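Local coordinates for TatD-related deoxyribonuclease (Thermotoga maritima, PDB 1J6O), which probably acts as a metal-dependent DNA nuclease that hydrolyses ester bonds, at residues 58-72 / 89-103. Numbering follows the deposited sequence.
Sequences LDLSKTSDRIFCSVG and LEKFAKDEKVVAIGE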
ATOM      1  N   LEU A  58       9.673  10.645  -3.299  1.00  9.31           N
ATOM      2  CA  LEU A  58       9.058  11.927  -3.643  1.00 10.99           C
ATOM      3  C   LEU A  58       9.652  12.528  -4.909  1.00 10.17           C
ATOM      4  O   LEU A  58       8.930  13.034  -5.778  1.00  8.71           O
ATOM      5  CB  LEU A  58       9.209  12.922  -2.489  1.00 13.74           C
ATOM      6  CG  LEU A  58       8.656  14.346  -2.695  1.00 14.45           C
ATOM      7  CD1 LEU A  58       7.174  14.308  -3.115  1.00 14.45           C
ATOM      8  CD2 LEU A  58       8.850  15.126  -1.408  1.00 15.67           C
ATOM      9  N   ASP A  59      10.961  12.477  -5.018  1.00  9.35           N
ATOM     10  CA  ASP A  59      11.615  13.028  -6.189  1.00 12.25           C
ATOM     11  C   ASP A  59      11.165  12.323  -7.439  1.00 11.27           C
ATOM     12  O   ASP A  59      10.950  12.955  -8.477  1.00 11.64           O
ATOM     13  CB  ASP A  59      13.132  12.975  -6.038  1.00 12.43           C
ATOM     14  CG  ASP A  59      13.642  14.076  -5.122  1.00 17.64           C
ATOM     15  OD1 ASP A  59      12.823  14.944  -4.765  1.00 18.15           O
ATOM     16  OD2 ASP A  59      14.836  14.084  -4.764  1.00 19.17           O
ATOM     17  N   LEU A  60      10.982  11.013  -7.347  1.00  9.55           N
ATOM     18  CA  LEU A  60      10.544  10.279  -8.533  1.00  8.75           C
ATOM     19  C   LEU A  60       9.087  10.609  -8.884  1.00 10.52           C
ATOM     20  O   LEU A  60       8.753  10.763 -10.062  1.00 11.86           O
ATOM     21  CB  LEU A  60      10.674   8.787  -8.292  1.00  8.96           C
ATOM     22  CG  LEU A  60      10.210   7.855  -9.416  1.00 10.72           C
ATOM     23  CD1 LEU A  60      10.996   8.153 -10.701  1.00 10.26           C
ATOM     24  CD2 LEU A  60      10.428   6.408  -8.954  1.00 10.59           C
ATOM     25  N   SER A  61       8.224  10.721  -7.876  1.00 11.67           N
ATOM     26  CA  SER A  61       6.812  11.024  -8.123  1.00 12.95           C
ATOM     27  C   SER A  61       6.681  12.353  -8.829  1.00 14.99           C
ATOM     28  O   SER A  61       5.776  12.549  -9.638  1.00 13.64           O
ATOM     29  CB  SER A  61       6.006  11.069  -6.823  1.00 12.63           C
ATOM     30  OG  SER A  61       6.300  12.242  -6.107  1.00 16.96           O
ATOM     31  N   LYS A  62       7.596  13.270  -8.541  1.00 16.35           N
ATOM     32  CA  LYS A  62       7.516  14.563  -9.191  1.00 20.04           C
ATOM     33  C   LYS A  62       7.828  14.517 -10.695  1.00 19.99           C
ATOM     34  O   LYS A  62       7.594  15.494 -11.399  1.00 22.83           O
ATOM     35  CB  LYS A  62       8.398  15.574  -8.431  1.00 20.71           C
ATOM     36  CG  LYS A  62       7.725  15.978  -7.100  1.00 23.50           C
ATOM     37  CD  LYS A  62       8.658  16.622  -6.071  1.00 25.21           C
ATOM     38  CE  LYS A  62       9.170  17.980  -6.523  1.00 27.09           C
ATOM     39  NZ  LYS A  62       8.063  18.964  -6.702  1.00 28.04           N
ATOM     40  N   THR A  63       8.300  13.384 -11.202  1.00 19.09           N
ATOM     41  CA  THR A  63       8.619  13.266 -12.630  1.00 18.44           C
ATOM     42  C   THR A  63       7.494  12.679 -13.496  1.00 16.03           C
ATOM     43  O   THR A  63       7.613  12.603 -14.721  1.00 15.64           O
ATOM     44  CB  THR A  63       9.845  12.358 -12.878  1.00 19.64           C
ATOM     45  OG1 THR A  63       9.513  11.002 -12.545  1.00 20.44           O
ATOM     46  CG2 THR A  63      11.035  12.820 -12.044  1.00 19.91           C
ATOM     47  N   SER A  64       6.403  12.258 -12.882  1.00 13.23           N
ATOM     48  CA  SER A  64       5.318  11.676 -13.669  1.00 12.20           C
ATOM     49  C   SER A  64       3.979  12.054 -13.118  1.00 10.17           C
ATOM     50  O   SER A  64       3.773  11.996 -11.916  1.00 10.31           O
ATOM     51  CB  SER A  64       5.431  10.143 -13.653  1.00 13.90           C
ATOM     52  OG  SER A  64       4.214   9.526 -14.070  1.00 16.09           O
ATOM     53  N   ASP A  65       3.055  12.404 -14.006  1.00  8.01           N
ATOM     54  CA  ASP A  65       1.736  12.777 -13.587  1.00  9.66           C
ATOM     55  C   ASP A  65       0.973  11.576 -13.019  1.00 11.03           C
ATOM     56  O   ASP A  65      -0.036  11.755 -12.352  1.00 13.96           O
ATOM     57  CB  ASP A  65       0.935  13.315 -14.765  1.00 11.66           C
ATOM     58  CG  ASP A  65       1.426  14.667 -15.264  1.00 11.79           C
ATOM     59  OD1 ASP A  65       2.177  15.379 -14.555  1.00 11.93           O
ATOM     60  OD2 ASP A  65       1.025  15.020 -16.399  1.00 11.07           O
ATOM     61  N   ARG A  66       1.453  10.364 -13.292  1.00 10.16           N
ATOM     62  CA  ARG A  66       0.785   9.150 -12.806  1.00  9.52           C
ATOM     63  C   ARG A  66       1.330   8.541 -11.529  1.00  9.12           C
ATOM     64  O   ARG A  66       0.852   7.478 -11.079  1.00  8.20           O
ATOM     65  CB  ARG A  66       0.783   8.088 -13.898  1.00  9.63           C
ATOM     66  CG  ARG A  66      -0.043   8.533 -15.101  1.00 12.45           C
ATOM     67  CD  ARG A  66      -0.148   7.440 -16.135  1.00 13.28           C
ATOM     68  NE  ARG A  66      -0.953   7.930 -17.257  1.00 14.20           N
ATOM     69  CZ  ARG A  66      -2.023   7.314 -17.744  1.00 18.24           C
ATOM     70  NH1 ARG A  66      -2.440   6.160 -17.227  1.00 16.06           N
ATOM     71  NH2 ARG A  66      -2.709   7.882 -18.731  1.00 19.21           N
ATOM     72  N   ILE A  67       2.303   9.219 -10.927  1.00  6.65           N
ATOM     73  CA  ILE A  67       2.882   8.715  -9.692  1.00  7.15           C
ATOM     74  C   ILE A  67       2.644   9.695  -8.539  1.00  8.89           C
ATOM     75  O   ILE A  67       2.897  10.901  -8.681  1.00  7.09           O
ATOM     76  CB  ILE A  67       4.400   8.514  -9.836  1.00  5.68           C
ATOM     77  CG1 ILE A  67       4.692   7.495 -10.962  1.00  7.41           C
ATOM     78  CG2 ILE A  67       4.973   7.974  -8.533  1.00  6.79           C
ATOM     79  CD1 ILE A  67       6.188   7.388 -11.262  1.00  9.66           C
ATOM     80  N   PHE A  68       2.105   9.177  -7.436  1.00  6.34           N
ATOM     81  CA  PHE A  68       1.844   9.974  -6.242  1.00  7.37           C
ATOM     82  C   PHE A  68       2.763   9.324  -5.223  1.00  8.51           C
ATOM     83  O   PHE A  68       3.235   8.194  -5.436  1.00  8.83           O
ATOM     84  CB  PHE A  68       0.376   9.933  -5.831  1.00  6.92           C
ATOM     85  CG  PHE A  68      -0.499  10.593  -6.843  1.00  7.32           C
ATOM     86  CD1 PHE A  68      -0.980   9.875  -7.939  1.00 11.67           C
ATOM     87  CD2 PHE A  68      -0.735  11.962  -6.767  1.00  9.83           C
ATOM     88  CE1 PHE A  68      -1.695  10.519  -8.968  1.00 11.50           C
ATOM     89  CE2 PHE A  68      -1.445  12.624  -7.783  1.00 12.57           C
ATOM     90  CZ  PHE A  68      -1.923  11.894  -8.881  1.00 12.53           C
ATOM     91  N   CYS A  69       2.961   9.996  -4.097  1.00  7.74           N
ATOM     92  CA  CYS A  69       3.860   9.501  -3.069  1.00  8.51           C
ATOM     93  C   CYS A  69       3.339   9.293  -1.638  1.00  8.81           C
ATOM     94  O   CYS A  69       2.400   9.960  -1.217  1.00  7.19           O
ATOM     95  CB  CYS A  69       5.006  10.540  -3.023  1.00 10.54           C
ATOM     96  SG  CYS A  69       6.405  10.285  -1.924  1.00 18.69           S
ATOM     97  N   SER A  70       3.939   8.333  -0.922  1.00  7.23           N
ATOM     98  CA  SER A  70       3.573   8.062   0.468  1.00  5.43           C
ATOM     99  C   SER A  70       4.932   8.146   1.147  1.00  7.18           C
ATOM    100  O   SER A  70       5.907   7.544   0.657  1.00  7.29           O
ATOM    101  CB  SER A  70       3.005   6.659   0.689  1.00  7.60           C
ATOM    102  OG  SER A  70       2.596   6.520   2.043  1.00 11.71           O
ATOM    103  N   VAL A  71       5.019   8.872   2.261  1.00  5.10           N
ATOM    104  CA  VAL A  71       6.297   8.993   2.966  1.00  6.99           C
ATOM    105  C   VAL A  71       6.143   8.416   4.361  1.00  7.26           C
ATOM    106  O   VAL A  71       5.087   8.569   5.005  1.00  7.15           O
ATOM    107  CB  VAL A  71       6.781  10.468   3.065  1.00  4.78           C
ATOM    108  CG1 VAL A  71       6.969  11.041   1.655  1.00  5.10           C
ATOM    109  CG2 VAL A  71       5.776  11.340   3.863  1.00  4.67           C
ATOM    110  N   GLY A  72       7.193   7.745   4.819  1.00  6.78           N
ATOM    111  CA  GLY A  72       7.148   7.143   6.142  1.00  7.84           C
ATOM    112  C   GLY A  72       8.380   6.319   6.458  1.00  6.89           C
ATOM    113  O   GLY A  72       9.356   6.272   5.689  1.00  7.45           O
ATOM    114  N   LEU A  89       9.097  14.209   7.978  1.00 13.55           N
ATOM    115  CA  LEU A  89       8.056  13.620   7.125  1.00 11.62           C
ATOM    116  C   LEU A  89       7.011  14.704   6.854  1.00 12.05           C
ATOM    117  O   LEU A  89       6.484  14.827   5.740  1.00 11.13           O
ATOM    118  CB  LEU A  89       7.390  12.403   7.804  1.00  9.49           C
ATOM    119  CG  LEU A  89       8.226  11.134   7.959  1.00  7.14           C
ATOM    120  CD1 LEU A  89       7.463  10.077   8.775  1.00  7.75           C
ATOM    121  CD2 LEU A  89       8.589  10.613   6.556  1.00  8.21           C
ATOM    122  N   GLU A  90       6.727  15.511   7.875  1.00 12.51           N
ATOM    123  CA  GLU A  90       5.752  16.579   7.731  1.00 13.51           C
ATOM    124  C   GLU A  90       6.221  17.574   6.667  1.00 13.88           C
ATOM    125  O   GLU A  90       5.398  18.100   5.904  1.00 14.85           O
ATOM    126  CB  GLU A  90       5.538  17.281   9.072  1.00 15.66           C
ATOM    127  CG  GLU A  90       4.566  18.442   9.023  1.00 19.97           C
ATOM    128  CD  GLU A  90       4.083  18.791  10.402  1.00 24.60           C
ATOM    129  OE1 GLU A  90       4.899  18.674  11.349  1.00 28.73           O
ATOM    130  OE2 GLU A  90       2.906  19.171  10.543  1.00 27.55           O
ATOM    131  N   LYS A  91       7.534  17.814   6.596  1.00 13.83           N
ATOM    132  CA  LYS A  91       8.093  18.740   5.609  1.00 14.93           C
ATOM    133  C   LYS A  91       7.905  18.154   4.193  1.00 16.83           C
ATOM    134  O   LYS A  91       7.635  18.876   3.232  1.00 16.69           O
ATOM    135  CB  LYS A  91       9.586  18.952   5.844  1.00 18.34           C
ATOM    136  CG  LYS A  91      10.255  19.757   4.712  1.00 24.12           C
ATOM    137  CD  LYS A  91      11.765  19.869   4.842  1.00 28.88           C
ATOM    138  CE  LYS A  91      12.371  20.618   3.636  1.00 31.56           C
ATOM    139  NZ  LYS A  91      13.864  20.820   3.741  1.00 33.44           N
ATOM    140  N   PHE A  92       8.070  16.845   4.068  1.00 14.85           N
ATOM    141  CA  PHE A  92       7.906  16.211   2.768  1.00 14.68           C
ATOM    142  C   PHE A  92       6.453  16.361   2.336  1.00 15.60           C
ATOM    143  O   PHE A  92       6.150  16.691   1.177  1.00 15.07           O
ATOM    144  CB  PHE A  92       8.176  14.692   2.836  1.00 12.95           C
ATOM    145  CG  PHE A  92       9.625  14.296   2.979  1.00 13.99           C
ATOM    146  CD1 PHE A  92      10.652  15.121   2.541  1.00 14.56           C
ATOM    147  CD2 PHE A  92       9.949  13.042   3.504  1.00 12.66           C
ATOM    148  CE1 PHE A  92      12.003  14.698   2.624  1.00 14.79           C
ATOM    149  CE2 PHE A  92      11.277  12.613   3.588  1.00 14.48           C
ATOM    150  CZ  PHE A  92      12.312  13.453   3.141  1.00 15.99           C
ATOM    151  N   ALA A  93       5.561  16.096   3.280  1.00 15.21           N
ATOM    152  CA  ALA A  93       4.140  16.167   3.028  1.00 17.16           C
ATOM    153  C   ALA A  93       3.627  17.527   2.606  1.00 18.56           C
ATOM    154  O   ALA A  93       2.460  17.659   2.255  1.00 18.63           O
ATOM    155  CB  ALA A  93       3.361  15.623   4.243  1.00 15.90           C
ATOM    156  N   LYS A  94       4.486  18.544   2.622  1.00 19.17           N
ATOM    157  CA  LYS A  94       4.019  19.855   2.204  1.00 21.76           C
ATOM    158  C   LYS A  94       3.812  19.744   0.694  1.00 21.23           C
ATOM    159  O   LYS A  94       2.962  20.437   0.140  1.00 21.60           O
ATOM    160  CB  LYS A  94       5.052  20.954   2.499  1.00 24.32           C
ATOM    161  CG  LYS A  94       5.302  21.205   3.970  1.00 28.23           C
ATOM    162  CD  LYS A  94       4.036  21.590   4.734  1.00 32.50           C
ATOM    163  CE  LYS A  94       3.536  22.985   4.368  1.00 35.60           C
ATOM    164  NZ  LYS A  94       2.545  23.480   5.368  1.00 36.13           N
ATOM    165  N   ASP A  95       4.575  18.860   0.042  1.00 18.95           N
ATOM    166  CA  ASP A  95       4.465  18.661  -1.416  1.00 18.71           C
ATOM    167  C   ASP A  95       3.104  18.033  -1.753  1.00 18.17           C
ATOM    168  O   ASP A  95       2.695  17.043  -1.131  1.00 16.28           O
ATOM    169  CB  ASP A  95       5.594  17.747  -1.916  1.00 20.34           C
ATOM    170  CG  ASP A  95       5.825  17.873  -3.410  1.00 21.03           C
ATOM    171  OD1 ASP A  95       4.962  17.412  -4.191  1.00 21.22           O
ATOM    172  OD2 ASP A  95       6.866  18.448  -3.801  1.00 18.81           O
ATOM    173  N   GLU A  96       2.405  18.593  -2.740  1.00 16.80           N
ATOM    174  CA  GLU A  96       1.090  18.064  -3.123  1.00 16.66           C
ATOM    175  C   GLU A  96       1.121  16.626  -3.655  1.00 14.78           C
ATOM    176  O   GLU A  96       0.096  15.947  -3.679  1.00 13.51           O
ATOM    177  CB  GLU A  96       0.429  18.958  -4.175  1.00 18.73           C
ATOM    178  CG  GLU A  96       1.279  19.187  -5.412  1.00 20.27           C
ATOM    179  N   LYS A  97       2.293  16.172  -4.077  1.00 12.51           N
ATOM    180  CA  LYS A  97       2.419  14.815  -4.603  1.00 11.51           C
ATOM    181  C   LYS A  97       2.298  13.770  -3.487  1.00 11.33           C
ATOM    182  O   LYS A  97       2.079  12.588  -3.774  1.00  7.80           O
ATOM    183  CB  LYS A  97       3.766  14.665  -5.313  1.00 13.21           C
ATOM    184  CG  LYS A  97       3.782  15.192  -6.728  1.00 16.72           C
ATOM    185  CD  LYS A  97       2.995  14.248  -7.620  1.00 17.48           C
ATOM    186  CE  LYS A  97       3.337  14.481  -9.084  1.00 18.92           C
ATOM    187  NZ  LYS A  97       2.932  13.323  -9.894  1.00 13.15           N
ATOM    188  N   VAL A  98       2.463  14.198  -2.230  1.00  8.21           N
ATOM    189  CA  VAL A  98       2.360  13.267  -1.085  1.00  8.63           C
ATOM    190  C   VAL A  98       0.881  13.088  -0.738  1.00  8.85           C
ATOM    191  O   VAL A  98       0.188  14.046  -0.328  1.00  9.41           O
ATOM    192  CB  VAL A  98       3.144  13.777   0.121  1.00  9.28           C
ATOM    193  CG1 VAL A  98       2.896  12.866   1.329  1.00  9.82           C
ATOM    194  CG2 VAL A  98       4.634  13.779  -0.213  1.00 10.14           C
ATOM    195  N   VAL A  99       0.405  11.852  -0.876  1.00  7.25           N
ATOM    196  CA  VAL A  99      -0.996  11.550  -0.613  1.00  6.49           C
ATOM    197  C   VAL A  99      -1.249  10.605   0.546  1.00  6.82           C
ATOM    198  O   VAL A  99      -2.390  10.238   0.826  1.00  8.00           O
ATOM    199  CB  VAL A  99      -1.631  10.918  -1.888  1.00  6.75           C
ATOM    200  CG1 VAL A  99      -1.529  11.893  -3.073  1.00  7.36           C
ATOM    201  CG2 VAL A  99      -0.862   9.639  -2.271  1.00  8.11           C
ATOM    202  N   ALA A 100      -0.190  10.216   1.243  1.00  6.67           N
ATOM    203  CA  ALA A 100      -0.380   9.304   2.342  1.00  6.69           C
ATOM    204  C   ALA A 100       0.875   9.255   3.183  1.00  6.72           C
ATOM    205  O   ALA A 100       1.909   9.772   2.778  1.00  6.95           O
ATOM    206  CB  ALA A 100      -0.668   7.880   1.791  1.00  6.84           C
ATOM    207  N   ILE A 101       0.732   8.667   4.362  1.00  6.53           N
ATOM    208  CA  ILE A 101       1.819   8.493   5.314  1.00  7.15           C
ATOM    209  C   ILE A 101       1.985   6.978   5.412  1.00  7.45           C
ATOM    210  O   ILE A 101       1.018   6.245   5.695  1.00  8.07           O
ATOM    211  CB  ILE A 101       1.495   9.055   6.745  1.00  8.19           C
ATOM    212  CG1 ILE A 101       1.412  10.582   6.721  1.00  9.33           C
ATOM    213  CG2 ILE A 101       2.636   8.644   7.732  1.00  8.57           C
ATOM    214  CD1 ILE A 101       2.699  11.284   6.312  1.00 11.30           C
ATOM    215  N   GLY A 102       3.212   6.519   5.154  1.00  6.18           N
ATOM    216  CA  GLY A 102       3.552   5.104   5.201  1.00  6.95           C
ATOM    217  C   GLY A 102       4.682   4.912   4.193  1.00  7.42           C
ATOM    218  O   GLY A 102       4.950   5.815   3.400  1.00  7.68           O
ATOM    219  N   GLU A 103       5.290   3.738   4.127  1.00  8.95           N
ATOM    220  CA  GLU A 103       4.957   2.571   4.932  1.00 10.76           C
ATOM    221  C   GLU A 103       5.218   2.691   6.433  1.00  9.20           C
ATOM    222  O   GLU A 103       6.258   3.196   6.863  1.00 10.88           O
ATOM    223  CB  GLU A 103       5.731   1.372   4.352  1.00 13.79           C
ATOM    224  CG  GLU A 103       4.988   0.070   4.440  1.00 20.59           C
ATOM    225  CD  GLU A 103       5.595  -1.022   3.574  1.00 23.64           C
ATOM    226  OE1 GLU A 103       6.073  -0.738   2.448  1.00 22.89           O
ATOM    227  OE2 GLU A 103       5.577  -2.181   4.033  1.00 25.57           O
TER
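K97 reaches into the turns linking helix 51-61 to strand 67-71, where its NZ donates to three backbone carbonyls: S64 O at 2.6 Å, I67 O at 2.7 Å and S61 O at 3.0 Å, the last from above the carbonyl plane. A bend at chi2 (-73°) turns the chain along this loop, CB and CG resting against S61 OG. Replacing K97 by alanine is likely to cost the three carbonyls their common donor and to leave a gap beside K62 CG. K62 NZ bridges to the syn lone pair of D95 OD2 (3.2 Å), while L58 CD1 fills the hollow between D95 CG and V98 CG2. On the sheet face carrying V98 and I101, V71 forms a knob: CG1 lodges against F92 CB (4.0 Å) and V98 CG2, and CG2 meets I101 CD1 and L89 CD2. On the other face, S70 OG packs on A100 CB and donates to G102 O (2.8 Å). Strands 67-71 and 98-102 run parallel at 27°, and helix 85-92 completes their beta-alpha-beta unit. E103, a predicted metal ligand, hydrogen-bonds H17 NE2 through OE1, helices 51-61 and 115-132 flank L89, and strand 41-47 pairs with 67-71 along its other edge.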